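Local structure of anti-sigma-E factor ChrR (Rhodobacter sphaeroides, 2Z2S) at residues B[149-154]-B[185-190]. The protein binds the extracytoplasmic sigma-E factor and holds it inactive through a zinc-dependent N-terminal domain, while its C-terminal domain is required to respond to singlet oxygen. Residues are numbered along the deposited sequence; the frame is centred on the assembly and turned at random.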
# COMPACT_ATOMS: atom_id res chain seq x y z
N THR B 149 -11.38 10.95 6.08
CA THR B 149 -10.72 12.21 6.42
C THR B 149 -9.45 11.94 7.21
O THR B 149 -9.44 11.11 8.12
CB THR B 149 -11.67 13.11 7.26
OG1 THR B 149 -12.95 13.17 6.62
CG2 THR B 149 -11.12 14.53 7.38
N LEU B 150 -8.38 12.64 6.86
CA LEU B 150 -7.11 12.48 7.55
C LEU B 150 -6.60 13.84 7.95
O LEU B 150 -6.37 14.69 7.10
CB LEU B 150 -6.09 11.79 6.64
CG LEU B 150 -4.60 11.74 7.03
CD1 LEU B 150 -4.37 11.04 8.36
CD2 LEU B 150 -3.87 11.00 5.92
N VAL B 151 -6.43 14.05 9.25
CA VAL B 151 -5.94 15.32 9.77
C VAL B 151 -4.44 15.39 9.55
O VAL B 151 -3.70 14.48 9.94
CB VAL B 151 -6.23 15.44 11.27
CG1 VAL B 151 -5.83 16.82 11.77
CG2 VAL B 151 -7.70 15.18 11.52
N LEU B 152 -3.98 16.47 8.93
CA LEU B 152 -2.55 16.63 8.68
C LEU B 152 -1.95 17.64 9.63
O LEU B 152 -0.74 17.67 9.84
CB LEU B 152 -2.33 17.08 7.24
CG LEU B 152 -2.89 16.13 6.18
CD1 LEU B 152 -2.76 16.75 4.81
CD2 LEU B 152 -2.15 14.81 6.25
N GLN B 153 -2.81 18.48 10.20
CA GLN B 153 -2.38 19.50 11.14
C GLN B 153 -3.55 19.89 12.04
O GLN B 153 -4.70 19.86 11.62
CB GLN B 153 -1.86 20.74 10.41
CG GLN B 153 -1.26 21.77 11.35
CD GLN B 153 -0.86 23.06 10.65
OE1 GLN B 153 -1.72 23.80 10.18
NE2 GLN B 153 0.44 23.32 10.58
N GLY B 154 -3.24 20.25 13.28
CA GLY B 154 -4.30 20.63 14.20
C GLY B 154 -5.20 19.46 14.56
O GLY B 154 -4.74 18.33 14.75
N LEU B 185 -4.13 25.79 16.34
CA LEU B 185 -3.57 25.85 14.99
C LEU B 185 -4.67 25.55 13.99
O LEU B 185 -5.74 25.06 14.36
CB LEU B 185 -2.42 24.85 14.84
CG LEU B 185 -1.02 25.45 14.88
CD1 LEU B 185 -0.06 24.49 15.55
CD2 LEU B 185 -0.57 25.79 13.46
N ASP B 186 -4.43 25.87 12.73
CA ASP B 186 -5.43 25.59 11.71
C ASP B 186 -5.39 24.11 11.37
O ASP B 186 -4.32 23.53 11.11
CB ASP B 186 -5.18 26.46 10.47
CG ASP B 186 -5.75 27.86 10.62
OD1 ASP B 186 -5.26 28.62 11.49
OD2 ASP B 186 -6.68 28.21 9.86
N CYS B 187 -6.57 23.50 11.39
CA CYS B 187 -6.73 22.09 11.11
C CYS B 187 -6.85 21.80 9.62
O CYS B 187 -7.90 22.01 9.03
CB CYS B 187 -7.98 21.58 11.82
SG CYS B 187 -8.59 20.02 11.21
N ILE B 188 -5.77 21.30 9.02
CA ILE B 188 -5.79 20.98 7.60
C ILE B 188 -6.01 19.48 7.45
O ILE B 188 -5.35 18.68 8.11
CB ILE B 188 -4.46 21.34 6.93
CG1 ILE B 188 -4.06 22.76 7.32
CG2 ILE B 188 -4.60 21.22 5.43
CD1 ILE B 188 -2.64 23.12 6.93
N CYS B 189 -6.94 19.10 6.59
CA CYS B 189 -7.24 17.70 6.39
C CYS B 189 -7.16 17.26 4.94
O CYS B 189 -7.07 18.09 4.04
CB CYS B 189 -8.65 17.39 6.88
SG CYS B 189 -8.90 17.78 8.60
N LEU B 190 -7.18 15.95 4.75
CA LEU B 190 -7.19 15.35 3.43
C LEU B 190 -8.46 14.51 3.41
O LEU B 190 -8.63 13.60 4.23
CB LEU B 190 -5.98 14.44 3.22
CG LEU B 190 -5.95 13.73 1.87
CD1 LEU B 190 -6.09 14.72 0.73
CD2 LEU B 190 -4.64 12.97 1.76
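Leu150 and Leu190 face each other as an antiparallel hydrogen-bonded pair where two strands of the ChrR cupin-like domain meet, 147-151 and 187-193, each backbone N to the other's O at 2.8 Å. Their side chains rise alongside one another on one face of the sheet, CB to CB at 4.3 Å. With CG anti to the backbone N in both (chi1 169° in Leu150), the pair reaches helix 22-32 of the anti-sigma domain: Leu150 packs on Thr30 and the zinc ligand His31, Leu190 on Val27 and Thr30. The pair thus joins the cupin sheet to the helix that carries one of the zinc ligands. On the other face, Val151 and Cys189 form a non-hydrogen-bonded pair. The CG2 branch of Val151 touches SG of Cys189 at 4.1 Å, while CG1 leans towards SG of Cys187; all three residues touch Phe156 of strand 155-157, in the second sheet. Thr149 turns its methyl, rather than its hydroxyl, to Cys189, CG2 to CB at 3.8 Å. Beyond Val151 the chain turns a corner at Leu152, with a pattern resembling a classic beta bulge. Leu152 brings its CD1 methyl beside CB of Leu190, and both residues pack on Leu129 of strand 126-132. Gln153 follows with an extended chain that runs past the carbonyl of Asp186 and crosses Leu185 at about a right angle. At this corner, Ile188 O accepts two bonds: one from Leu152 N at 2.7 Å, nearly straight on to the carbonyl oxygen, the other from Gln153 N at 3.3 Å, on a lone pair in the carbonyl plane.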